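Local coordinates for protein 6-phosphogluconate dehydrogenase (Decarboxylating) (Geobacter metallireducens, PDB 4E21) that probably catalyses the NADP-dependent oxidative decarboxylation of 6-phosphogluconate in the pentose phosphate pathway, at residues M23-G29 / V84-V89; V38-R42 / L61-I66; C48-D52 / F75-L79; A107-D113 / G133-V139; D122-A126 / S203-H207. All blocks are in the same frame, centred on the assembly; numbering follows the deposited sequence.

Contacts 1 to 4 lie in the dinucleotide-binding domain, and four parallel strands of its sheet, 24-28, 84-87, 110-113 and 135-142, pass through contacts 1 and 4, whose centres are about 11 Å apart. Strand 47-51, beside 24-28 at the sheet's outer end, receives helix 72-78 in contact 3; the centres of contacts 1 and 3 are about 8 Å apart. Contact 2 joins helices 32-43 and 55-63 next to that strand. Both fall within the stretch of chain between the segments of contact 1, and their own segments alternate in sequence. Contacts 4 and 5 alternate too. Contact 5, its centre about 28 Å from that of contact 2, ties helix 119-130 to the start of the long helix 205-232, linking the nucleotide domain to the helical part.

Contact 1: M23-G29 / V84-V89; sequences MQIGMIG and VVWLMV
Four backbone hydrogen bonds run between G26 and I28 on one strand and V84, W86 and M88 of the neighbouring segment. G26 N gives to V84 O at 2.9 Å, and W86 N returns a bond to G26 O at 2.8 Å. I28 N then donates to W86 O and M88 N to I28 O, both nearly straight at the hydrogen. Beyond them, one water donates to M88 O at 3.0 Å and more weakly to G29 O. This is the parallel pairing of strands 24-28 and 84-87 in a Rossmann-type sheet; G29, at positive phi, opens what fits the glycine-rich GxGxxG turn of such folds. On one face, selenomethionine M27 makes a Met-aromatic contact with W86: its chain is bent at chi2 (69°), which brings SE 3.6 Å from W86 CD1, oblique to the indole. On the opposite face the branches of I28 divide the work. CD1 lies alongside L87 CD2 at 3.9 Å, and CG2 meets V89 CG1 at 4.0 Å, with M101 of helix 94-101 packing against I28 and L87. Just before strand 24-28, the side chains of selenomethionine M23 and V84 cross at about a right angle, with M23 CE 3.9 Å from V84 CG2.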
# COMPACT_ATOMS: atom_id res chain seq x y z
N MSE B 23 -14.02 41.24 22.82
CA MSE B 23 -15.32 40.86 22.30
C MSE B 23 -16.16 39.96 23.21
O MSE B 23 -15.65 39.31 24.13
CB MSE B 23 -15.15 40.21 20.93
CG MSE B 23 -14.50 41.12 19.90
SE MSE B 23 -14.31 40.37 18.09
CE MSE B 23 -16.20 40.23 17.59
N GLN B 24 -17.46 39.94 22.94
CA GLN B 24 -18.35 39.00 23.60
C GLN B 24 -18.55 37.83 22.67
O GLN B 24 -18.89 38.01 21.50
CB GLN B 24 -19.70 39.65 23.90
CG GLN B 24 -20.62 38.76 24.69
CD GLN B 24 -22.00 39.37 24.88
OE1 GLN B 24 -22.48 40.11 24.02
NE2 GLN B 24 -22.63 39.07 26.01
N ILE B 25 -18.34 36.63 23.20
CA ILE B 25 -18.42 35.41 22.42
C ILE B 25 -19.32 34.46 23.18
O ILE B 25 -19.11 34.21 24.38
CB ILE B 25 -17.01 34.74 22.27
CG1 ILE B 25 -16.09 35.57 21.38
CG2 ILE B 25 -17.12 33.34 21.73
CD1 ILE B 25 -15.42 36.75 22.10
N GLY B 26 -20.32 33.92 22.51
CA GLY B 26 -21.11 32.86 23.10
C GLY B 26 -20.49 31.54 22.67
O GLY B 26 -20.04 31.41 21.53
N MSE B 27 -20.47 30.56 23.57
CA MSE B 27 -19.90 29.26 23.27
C MSE B 27 -20.94 28.21 23.61
O MSE B 27 -21.44 28.17 24.74
CB MSE B 27 -18.66 29.04 24.12
CG MSE B 27 -18.02 27.66 24.04
SE MSE B 27 -17.19 27.29 22.31
CE MSE B 27 -18.44 25.97 21.78
N ILE B 28 -21.28 27.37 22.64
CA ILE B 28 -22.19 26.26 22.92
C ILE B 28 -21.43 24.96 22.78
O ILE B 28 -20.76 24.74 21.77
CB ILE B 28 -23.37 26.20 21.94
CG1 ILE B 28 -24.26 27.44 22.05
CG2 ILE B 28 -24.18 24.93 22.16
CD1 ILE B 28 -25.40 27.46 21.02
N GLY B 29 -21.56 24.08 23.76
CA GLY B 29 -20.80 22.83 23.77
C GLY B 29 -19.64 22.98 24.73
O GLY B 29 -18.62 23.60 24.40
N VAL B 84 -21.62 36.89 18.14
CA VAL B 84 -20.63 35.90 17.72
C VAL B 84 -20.85 34.59 18.47
O VAL B 84 -20.62 34.52 19.69
CB VAL B 84 -19.21 36.39 17.96
CG1 VAL B 84 -18.20 35.21 17.81
CG2 VAL B 84 -18.89 37.49 16.99
N VAL B 85 -21.32 33.56 17.76
CA VAL B 85 -21.64 32.28 18.40
C VAL B 85 -20.73 31.14 17.93
O VAL B 85 -20.72 30.80 16.75
CB VAL B 85 -23.11 31.87 18.16
CG1 VAL B 85 -23.44 30.56 18.91
CG2 VAL B 85 -24.06 33.01 18.54
N TRP B 86 -19.99 30.54 18.86
CA TRP B 86 -19.08 29.43 18.55
C TRP B 86 -19.69 28.09 18.96
O TRP B 86 -20.16 27.93 20.09
CB TRP B 86 -17.76 29.65 19.28
CG TRP B 86 -16.61 28.84 18.75
CD1 TRP B 86 -16.46 27.48 18.83
CD2 TRP B 86 -15.43 29.34 18.10
NE1 TRP B 86 -15.26 27.11 18.26
CE2 TRP B 86 -14.61 28.23 17.81
CE3 TRP B 86 -14.99 30.62 17.73
CZ2 TRP B 86 -13.39 28.36 17.16
CZ3 TRP B 86 -13.78 30.75 17.10
CH2 TRP B 86 -12.99 29.62 16.81
N LEU B 87 -19.72 27.13 18.03
CA LEU B 87 -20.21 25.77 18.33
C LEU B 87 -19.03 24.80 18.50
O LEU B 87 -18.14 24.75 17.65
CB LEU B 87 -21.15 25.25 17.24
CG LEU B 87 -22.36 26.09 16.80
CD1 LEU B 87 -23.11 25.42 15.66
CD2 LEU B 87 -23.33 26.35 17.95
N MSE B 88 -19.03 24.06 19.60
CA MSE B 88 -18.11 22.94 19.82
C MSE B 88 -18.96 21.74 20.25
O MSE B 88 -18.73 21.15 21.31
CB MSE B 88 -17.07 23.23 20.91
CG MSE B 88 -15.86 24.05 20.47
SE MSE B 88 -15.13 23.53 18.72
CE MSE B 88 -13.26 23.79 19.05
N VAL B 89 -19.95 21.40 19.44
CA VAL B 89 -20.79 20.24 19.68
C VAL B 89 -20.40 19.08 18.75
O VAL B 89 -19.65 19.26 17.79
CB VAL B 89 -22.29 20.59 19.51
CG1 VAL B 89 -22.68 21.67 20.49
CG2 VAL B 89 -22.58 21.05 18.10
O HOH W 1 -16.86 20.82 23.68

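Contact 2: V38-R42 / L61-I66; sequences VRRLR and LEREGI
The guanidinium of R42 has I66 CG1 over one face, 3.9 Å above the plane and offset toward the rim, while E64 O sits at its edge. Both terminal nitrogens grip that one carbonyl oxygen end-on: NH1 at 2.8 Å from E64 O, tilted from the carbonyl plane, and NH2 at 2.9 Å from E64 O, in the plane on a lone pair. R42 reaches so far because CG is anti to the backbone N (chi1 178°) and the chain stays extended out to NE. A water gives a hydrogen bond to G65 O and accepts a weak one from R42 NE.

R39 meets E64 differently, side-on, with the carboxylate at the guanidinium edge and the two planes 59° apart. R39 NE is 2.8 Å from E64 OE2, which is met on its syn lone pair, and R39 NH2 reaches E64 OE1 at 3.3 Å. R39 NH1 has a second carboxylate partner, D36, so this arginine is shared between two acids. Both arginines thus fasten the end of helix 55-63, which closes in a Schellman motif with G65 at positive phi.

Beneath the polar layer V38 CG1 touches I66 CD1 at 3.6 Å and, more loosely, L61 CD1 at 4.2 Å. V38 and I66 continue inward onto V50 of strand 47-51, and V38 also onto C48; the two helices therefore pack side by side against the outer strand of the sheet, with the arginine-glutamate network along their outer rim.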
# COMPACT_ATOMS: atom_id res chain seq x y z
N VAL B 38 -12.96 28.70 25.96
CA VAL B 38 -13.56 29.76 26.76
C VAL B 38 -12.54 30.24 27.79
O VAL B 38 -12.35 31.44 27.96
CB VAL B 38 -14.86 29.33 27.47
CG1 VAL B 38 -15.24 30.34 28.52
CG2 VAL B 38 -15.98 29.16 26.46
N ARG B 39 -11.86 29.29 28.44
CA ARG B 39 -10.86 29.67 29.44
C ARG B 39 -9.77 30.50 28.80
O ARG B 39 -9.34 31.50 29.35
CB ARG B 39 -10.27 28.46 30.14
CG ARG B 39 -11.26 27.73 31.02
CD ARG B 39 -10.64 26.46 31.58
NE ARG B 39 -11.63 25.64 32.25
CZ ARG B 39 -12.03 24.44 31.83
NH1 ARG B 39 -11.50 23.91 30.73
NH2 ARG B 39 -12.94 23.77 32.52
N ARG B 40 -9.34 30.09 27.61
CA ARG B 40 -8.31 30.83 26.90
C ARG B 40 -8.84 32.19 26.45
O ARG B 40 -8.17 33.21 26.61
CB ARG B 40 -7.75 30.04 25.70
CG ARG B 40 -6.64 30.78 24.96
CD ARG B 40 -5.86 29.88 24.05
NE ARG B 40 -4.78 30.58 23.35
CZ ARG B 40 -3.51 30.58 23.74
NH1 ARG B 40 -3.15 29.92 24.84
NH2 ARG B 40 -2.59 31.24 23.04
N LEU B 41 -10.04 32.19 25.89
CA LEU B 41 -10.73 33.41 25.47
C LEU B 41 -10.84 34.41 26.63
O LEU B 41 -10.44 35.57 26.50
CB LEU B 41 -12.14 33.05 24.98
CG LEU B 41 -12.56 33.05 23.51
CD1 LEU B 41 -11.40 33.25 22.55
CD2 LEU B 41 -13.36 31.78 23.20
N ARG B 42 -11.39 33.95 27.76
CA ARG B 42 -11.52 34.79 28.95
C ARG B 42 -10.16 35.34 29.37
O ARG B 42 -9.96 36.56 29.46
CB ARG B 42 -12.12 33.98 30.09
CG ARG B 42 -12.27 34.73 31.41
CD ARG B 42 -12.37 33.71 32.54
NE ARG B 42 -13.13 34.18 33.70
CZ ARG B 42 -13.36 33.43 34.79
NH1 ARG B 42 -12.88 32.19 34.84
NH2 ARG B 42 -14.06 33.92 35.81
N LEU B 61 -18.68 25.43 34.61
CA LEU B 61 -18.05 26.65 34.11
C LEU B 61 -18.50 27.88 34.90
O LEU B 61 -17.74 28.85 35.06
CB LEU B 61 -18.32 26.86 32.62
CG LEU B 61 -17.40 26.15 31.61
CD1 LEU B 61 -16.97 27.15 30.54
CD2 LEU B 61 -16.19 25.58 32.30
N GLU B 62 -19.75 27.84 35.36
CA GLU B 62 -20.28 28.89 36.22
C GLU B 62 -19.50 28.99 37.53
O GLU B 62 -19.18 30.09 37.98
CB GLU B 62 -21.79 28.72 36.45
CG GLU B 62 -22.62 29.62 35.54
CD GLU B 62 -24.10 29.26 35.50
OE1 GLU B 62 -24.47 28.16 35.98
OE2 GLU B 62 -24.90 30.08 34.98
N ARG B 63 -19.17 27.83 38.11
CA ARG B 63 -18.29 27.78 39.28
C ARG B 63 -16.95 28.46 38.98
O ARG B 63 -16.39 29.15 39.83
CB ARG B 63 -18.06 26.34 39.74
CG ARG B 63 -19.21 25.75 40.53
CD ARG B 63 -18.88 24.35 41.03
NE ARG B 63 -20.09 23.62 41.42
CZ ARG B 63 -20.78 22.83 40.59
NH1 ARG B 63 -20.38 22.66 39.34
NH2 ARG B 63 -21.87 22.20 41.02
N GLU B 64 -16.43 28.28 37.76
CA GLU B 64 -15.24 29.02 37.36
C GLU B 64 -15.51 30.52 37.18
O GLU B 64 -14.60 31.29 36.87
CB GLU B 64 -14.63 28.44 36.08
CG GLU B 64 -13.59 27.36 36.35
CD GLU B 64 -13.13 26.66 35.08
OE1 GLU B 64 -13.98 26.36 34.22
OE2 GLU B 64 -11.92 26.39 34.96
N GLY B 65 -16.76 30.93 37.38
CA GLY B 65 -17.12 32.33 37.25
C GLY B 65 -17.21 32.79 35.80
O GLY B 65 -16.79 33.90 35.48
N ILE B 66 -17.76 31.93 34.94
CA ILE B 66 -18.11 32.34 33.57
C ILE B 66 -19.63 32.40 33.39
O ILE B 66 -20.35 31.51 33.86
CB ILE B 66 -17.52 31.40 32.50
CG1 ILE B 66 -16.05 31.13 32.76
CG2 ILE B 66 -17.68 32.00 31.12
CD1 ILE B 66 -15.57 29.85 32.11
O HOH W 2 -15.71 35.78 34.02

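Contact 3: C48-D52 / F75-L79; sequences CVVYD and FCAKL
F75 is wedged against V49 and Y51, and this is where the contact is tight. CE1 comes within 3.4 Å of V49 O, which lies at the ring edge near its plane; obliquely to the ring, Y51 CB is 3.6 Å from F75 CD1. F75 CG stands anti to the backbone N (chi1 179°), which carries the ring from the helix down to the strand. V49 sends its two methyls to different partners. CG1 reaches F75 CD1 at 3.9 Å, and CG2 meets L79 CD2 at 3.9 Å, V49 sliding past both side chains in the opposite direction. No hydrogen bond crosses between the segments; apolar burial does the work. The looser side is K78, partly exposed, whose CD only grazes V49 CG1 at 4.3 Å before the chain runs on to hand its ammonium to G68 O. Y51 takes part through CB, while its ring leads away from the helix. Helix 72-78 thus packs on one face of the sheet at its outer end: F75 also rests on I28 of strand 24-28, V49 hydrogen-bonds through its backbone to I25 and M27 of that strand, and C48 and V50 turn to the opposite face, where helix 32-43 packs.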
# COMPACT_ATOMS: atom_id res chain seq x y z
N CYS B 48 -17.23 35.89 27.65
CA CYS B 48 -17.88 34.68 27.17
C CYS B 48 -19.18 34.40 27.90
O CYS B 48 -19.30 34.63 29.11
CB CYS B 48 -16.94 33.48 27.31
SG CYS B 48 -15.35 33.69 26.47
N VAL B 49 -20.16 33.90 27.15
CA VAL B 49 -21.39 33.41 27.73
C VAL B 49 -21.46 32.01 27.19
O VAL B 49 -21.27 31.82 26.00
CB VAL B 49 -22.64 34.19 27.23
CG1 VAL B 49 -23.93 33.47 27.67
CG2 VAL B 49 -22.62 35.63 27.70
N VAL B 50 -21.73 31.03 28.05
CA VAL B 50 -21.70 29.65 27.61
C VAL B 50 -23.02 28.95 27.82
O VAL B 50 -23.89 29.43 28.55
CB VAL B 50 -20.58 28.84 28.31
CG1 VAL B 50 -19.30 29.64 28.30
CG2 VAL B 50 -20.98 28.49 29.75
N TYR B 51 -23.17 27.81 27.16
CA TYR B 51 -24.40 27.05 27.25
C TYR B 51 -24.18 25.60 26.80
O TYR B 51 -23.40 25.33 25.89
CB TYR B 51 -25.51 27.71 26.43
CG TYR B 51 -26.75 26.85 26.38
CD1 TYR B 51 -27.56 26.71 27.50
CD2 TYR B 51 -27.08 26.15 25.23
CE1 TYR B 51 -28.69 25.90 27.47
CE2 TYR B 51 -28.20 25.36 25.18
CZ TYR B 51 -29.00 25.23 26.30
OH TYR B 51 -30.12 24.43 26.24
N ASP B 52 -24.89 24.68 27.44
CA ASP B 52 -24.82 23.28 27.06
C ASP B 52 -26.10 22.56 27.48
O ASP B 52 -26.63 22.80 28.57
CB ASP B 52 -23.58 22.62 27.70
CG ASP B 52 -23.20 21.30 27.03
OD1 ASP B 52 -23.94 20.30 27.17
OD2 ASP B 52 -22.14 21.27 26.36
N PHE B 75 -29.55 32.32 26.42
CA PHE B 75 -28.27 32.42 25.75
C PHE B 75 -28.32 33.52 24.69
O PHE B 75 -27.54 34.47 24.73
CB PHE B 75 -27.90 31.07 25.12
CG PHE B 75 -26.61 31.08 24.37
CD1 PHE B 75 -25.39 31.03 25.06
CD2 PHE B 75 -26.60 31.13 22.99
CE1 PHE B 75 -24.17 31.02 24.37
CE2 PHE B 75 -25.38 31.11 22.28
CZ PHE B 75 -24.16 31.07 22.98
N CYS B 76 -29.23 33.42 23.73
CA CYS B 76 -29.30 34.44 22.68
C CYS B 76 -29.65 35.81 23.24
O CYS B 76 -29.13 36.85 22.78
CB CYS B 76 -30.30 34.03 21.61
SG CYS B 76 -29.73 32.59 20.73
N ALA B 77 -30.53 35.80 24.24
CA ALA B 77 -30.93 37.02 24.93
C ALA B 77 -29.72 37.76 25.50
O ALA B 77 -29.66 39.00 25.43
CB ALA B 77 -31.90 36.68 26.04
N LYS B 78 -28.76 37.00 26.04
CA LYS B 78 -27.62 37.57 26.74
C LYS B 78 -26.54 38.07 25.80
O LYS B 78 -25.63 38.80 26.21
CB LYS B 78 -27.02 36.52 27.68
CG LYS B 78 -27.78 36.30 28.96
CD LYS B 78 -26.95 35.47 29.92
CE LYS B 78 -27.34 35.72 31.37
NZ LYS B 78 -26.32 35.13 32.29
N LEU B 79 -26.61 37.66 24.54
CA LEU B 79 -25.60 38.07 23.56
C LEU B 79 -26.07 39.29 22.77
O LEU B 79 -27.07 39.25 22.05
CB LEU B 79 -25.23 36.92 22.61
CG LEU B 79 -24.50 35.72 23.23
CD1 LEU B 79 -24.26 34.68 22.18
CD2 LEU B 79 -23.19 36.09 23.90

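Contact 4: A107-D113 / G133-V139; sequences ANDIVID and GITYVDV
Strands 110-113 and 135-142 are the two parallel strands of a beta-alpha-beta unit whose crossover is helix 119-130, and they lie side by side in the sheet of the nucleotide-binding domain. The backbone ladder starts before the strands proper, with N108 N donating to G133 O at 2.7 Å. G133, at positive phi, is the C' residue of the Schellman motif that ends the crossover helix. T135 N to D109 O, V111 N to T135 O, V137 N to V111 O, D113 N to V137 O and V139 N to D113 O follow, the last at 2.8 Å and close to linear at 179°.

On one face, I112 lies beside V137, with CG1 4.0 Å from V137 CB, and its CG2 touches V139 CG2 at 3.6 Å. I110 CG2 meets V137 CG2 at 3.9 Å. The other face carries Y136, whose ring crosses V111 so that CE1 is 4.0 Å from V111 CG1. With Y136 CG anti to the backbone N (chi1 -167°), the ring leans over the neighbouring strand and its OH comes to 3.1 Å from D113 CB.

The buried carboxylates have partners outside the pair: D113 bonds S117 and the backbone N of G115, D109 accepts from A106 N and makes a salt bridge with R83, and D138 accepts from the backbone N of G204 and H207. These bonds would be expected to favour the charged forms of D113 and D138; they link the sheet to the loop at G115 and S117 and to the start of helix 205-232.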
# COMPACT_ATOMS: atom_id res chain seq x y z
N ALA B 107 -29.97 38.96 11.49
CA ALA B 107 -29.07 39.35 10.42
C ALA B 107 -27.80 40.06 10.94
O ALA B 107 -27.84 40.84 11.89
CB ALA B 107 -29.81 40.21 9.38
N ASN B 108 -26.67 39.74 10.33
CA ASN B 108 -25.36 40.25 10.75
C ASN B 108 -24.75 39.52 11.94
O ASN B 108 -23.60 39.76 12.30
CB ASN B 108 -25.39 41.78 10.96
CG ASN B 108 -25.60 42.55 9.64
OD1 ASN B 108 -25.41 42.01 8.53
ND2 ASN B 108 -25.99 43.81 9.74
N ASP B 109 -25.49 38.60 12.55
CA ASP B 109 -24.87 37.64 13.46
C ASP B 109 -23.90 36.72 12.70
O ASP B 109 -24.05 36.49 11.49
CB ASP B 109 -25.91 36.78 14.18
CG ASP B 109 -26.65 37.54 15.28
OD1 ASP B 109 -26.28 38.70 15.57
OD2 ASP B 109 -27.59 36.94 15.85
N ILE B 110 -22.93 36.20 13.43
CA ILE B 110 -21.96 35.23 12.93
C ILE B 110 -22.01 33.96 13.79
O ILE B 110 -21.97 34.03 15.03
CB ILE B 110 -20.52 35.78 13.05
CG1 ILE B 110 -20.34 37.03 12.21
CG2 ILE B 110 -19.46 34.71 12.70
CD1 ILE B 110 -19.00 37.71 12.44
N VAL B 111 -22.10 32.81 13.12
CA VAL B 111 -22.06 31.50 13.78
C VAL B 111 -20.83 30.74 13.31
O VAL B 111 -20.54 30.63 12.12
CB VAL B 111 -23.36 30.69 13.50
CG1 VAL B 111 -23.31 29.30 14.17
CG2 VAL B 111 -24.57 31.44 13.97
N ILE B 112 -20.06 30.23 14.26
CA ILE B 112 -18.86 29.50 13.94
C ILE B 112 -19.02 28.03 14.31
O ILE B 112 -19.42 27.74 15.44
CB ILE B 112 -17.67 30.09 14.69
CG1 ILE B 112 -17.55 31.58 14.33
CG2 ILE B 112 -16.37 29.29 14.39
CD1 ILE B 112 -16.87 32.39 15.38
N ASP B 113 -18.76 27.13 13.37
CA ASP B 113 -18.70 25.69 13.70
C ASP B 113 -17.23 25.28 13.76
O ASP B 113 -16.52 25.27 12.74
CB ASP B 113 -19.44 24.86 12.67
CG ASP B 113 -19.35 23.36 12.95
OD1 ASP B 113 -18.89 22.98 14.04
OD2 ASP B 113 -19.76 22.57 12.08
N GLY B 133 -29.43 36.28 6.52
CA GLY B 133 -28.52 37.37 6.80
C GLY B 133 -27.46 37.02 7.83
O GLY B 133 -26.80 37.90 8.38
N ILE B 134 -27.29 35.72 8.09
CA ILE B 134 -26.32 35.26 9.08
C ILE B 134 -25.08 34.63 8.44
O ILE B 134 -25.18 33.78 7.56
CB ILE B 134 -26.96 34.26 10.05
CG1 ILE B 134 -28.02 34.97 10.89
CG2 ILE B 134 -25.89 33.62 10.95
CD1 ILE B 134 -28.98 34.05 11.59
N THR B 135 -23.90 35.06 8.88
CA THR B 135 -22.68 34.58 8.27
C THR B 135 -22.14 33.34 8.98
O THR B 135 -21.88 33.35 10.19
CB THR B 135 -21.62 35.69 8.12
OG1 THR B 135 -22.20 36.79 7.41
CG2 THR B 135 -20.44 35.18 7.33
N TYR B 136 -22.03 32.26 8.22
CA TYR B 136 -21.61 30.98 8.78
C TYR B 136 -20.12 30.68 8.51
O TYR B 136 -19.70 30.58 7.36
CB TYR B 136 -22.49 29.85 8.24
CG TYR B 136 -22.35 28.52 8.96
CD1 TYR B 136 -22.96 28.31 10.20
CD2 TYR B 136 -21.63 27.47 8.40
CE1 TYR B 136 -22.86 27.10 10.86
CE2 TYR B 136 -21.52 26.25 9.06
CZ TYR B 136 -22.14 26.08 10.28
OH TYR B 136 -22.04 24.88 10.95
N VAL B 137 -19.35 30.54 9.60
CA VAL B 137 -17.90 30.36 9.52
C VAL B 137 -17.44 28.98 10.03
O VAL B 137 -17.80 28.56 11.13
CB VAL B 137 -17.18 31.47 10.31
CG1 VAL B 137 -15.67 31.33 10.20
CG2 VAL B 137 -17.61 32.82 9.79
N ASP B 138 -16.66 28.26 9.20
CA ASP B 138 -16.13 26.96 9.61
C ASP B 138 -14.69 27.07 10.10
O ASP B 138 -13.84 27.71 9.47
CB ASP B 138 -16.27 25.88 8.51
CG ASP B 138 -15.67 26.29 7.17
OD1 ASP B 138 -16.27 27.12 6.45
OD2 ASP B 138 -14.60 25.76 6.80
N VAL B 139 -14.43 26.50 11.27
CA VAL B 139 -13.09 26.51 11.81
C VAL B 139 -12.66 25.08 12.12
O VAL B 139 -13.29 24.40 12.92
CB VAL B 139 -12.95 27.42 13.06
CG1 VAL B 139 -11.56 27.27 13.69
CG2 VAL B 139 -13.19 28.87 12.70

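Contact 5: D122-A126 / S203-H207; sequences DIRRA and SGAGH
D122 and H207 cross at about a right angle, the carboxylate turned 37° from the imidazole plane, where helix 119-130 of the nucleotide-binding domain meets the start of the long helix 205-232. D122 OD2 comes in at the ring edge, near its plane, where H207 ND1 donates to it; the modelled 2.5 Å is very short and doubtful as an exact length, and the bond is bent, 139° at the hydrogen. H207 CG lies anti to its carbonyl carbon (chi1 -77°), which turns the ring back toward helix 119-130. One turn on from D122, A126 and S203 face each other: S203 OG lies 3.0 Å from A126 CB and 3.1 Å from D122 O. Between these two points D122 CB packs 3.8 Å from G204 CA. I123 CG1 lies 3.6 Å from S203 O, an oxygen that also accepts a hydrogen bond from Y258 of the second subunit. G204 is the N-cap of helix 205-232, and D138 of strand 135-142 takes the backbone N-H groups of G204 and H207; the helix dipole would be expected to favour its negative charge. H207 ND1 meets D122 and NE2 makes a weak bond to V139 O; together these would limit rotation of the ring.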
# COMPACT_ATOMS: atom_id res chain seq x y z
N ASP B 122 -20.73 22.19 5.65
CA ASP B 122 -20.54 23.64 5.85
C ASP B 122 -21.05 24.42 4.65
O ASP B 122 -21.65 25.50 4.80
CB ASP B 122 -19.06 23.98 6.02
CG ASP B 122 -18.44 23.31 7.23
OD1 ASP B 122 -19.06 23.30 8.32
OD2 ASP B 122 -17.32 22.81 7.08
N ILE B 123 -20.80 23.89 3.46
CA ILE B 123 -21.28 24.53 2.25
C ILE B 123 -22.81 24.67 2.25
O ILE B 123 -23.34 25.75 1.95
CB ILE B 123 -20.82 23.80 0.99
CG1 ILE B 123 -19.30 23.95 0.83
CG2 ILE B 123 -21.52 24.37 -0.23
CD1 ILE B 123 -18.73 23.07 -0.26
N ARG B 124 -23.52 23.61 2.61
CA ARG B 124 -24.98 23.65 2.66
C ARG B 124 -25.44 24.58 3.77
O ARG B 124 -26.26 25.48 3.56
CB ARG B 124 -25.57 22.26 2.86
CG ARG B 124 -26.97 22.31 3.41
CD ARG B 124 -27.58 20.96 3.64
NE ARG B 124 -26.80 20.13 4.56
CZ ARG B 124 -26.99 20.09 5.87
NH1 ARG B 124 -27.92 20.85 6.45
NH2 ARG B 124 -26.25 19.30 6.61
N ARG B 125 -24.90 24.36 4.97
CA ARG B 125 -25.26 25.17 6.13
C ARG B 125 -25.01 26.65 5.89
O ARG B 125 -25.81 27.48 6.30
CB ARG B 125 -24.51 24.69 7.37
CG ARG B 125 -25.05 23.40 7.93
CD ARG B 125 -24.13 22.81 8.96
NE ARG B 125 -24.56 21.48 9.36
CZ ARG B 125 -23.77 20.52 9.85
NH1 ARG B 125 -22.47 20.72 10.01
NH2 ARG B 125 -24.30 19.35 10.17
N ALA B 126 -23.90 26.99 5.24
CA ALA B 126 -23.56 28.40 5.06
C ALA B 126 -24.63 29.06 4.20
O ALA B 126 -24.96 30.22 4.42
CB ALA B 126 -22.18 28.58 4.43
N SER B 203 -16.61 29.22 2.26
CA SER B 203 -17.22 28.25 3.14
C SER B 203 -16.75 26.78 2.90
O SER B 203 -16.71 26.30 1.75
CB SER B 203 -18.75 28.40 3.07
OG SER B 203 -19.41 27.46 3.89
N GLY B 204 -16.38 26.10 3.98
CA GLY B 204 -15.94 24.71 3.92
C GLY B 204 -14.42 24.54 3.88
O GLY B 204 -13.90 23.46 4.17
N ALA B 205 -13.71 25.61 3.52
CA ALA B 205 -12.28 25.52 3.25
C ALA B 205 -11.47 25.22 4.51
O ALA B 205 -10.45 24.50 4.43
CB ALA B 205 -11.78 26.79 2.58
N GLY B 206 -11.91 25.76 5.64
CA GLY B 206 -11.26 25.51 6.92
C GLY B 206 -11.35 24.03 7.29
O GLY B 206 -10.35 23.42 7.66
N HIS B 207 -12.56 23.47 7.20
CA HIS B 207 -12.76 22.06 7.51
C HIS B 207 -12.13 21.17 6.44
O HIS B 207 -11.70 20.07 6.75
CB HIS B 207 -14.24 21.71 7.68
CG HIS B 207 -14.81 22.14 9.00
ND1 HIS B 207 -16.16 22.32 9.20
CD2 HIS B 207 -14.21 22.43 10.18
CE1 HIS B 207 -16.37 22.70 10.45
NE2 HIS B 207 -15.21 22.78 11.06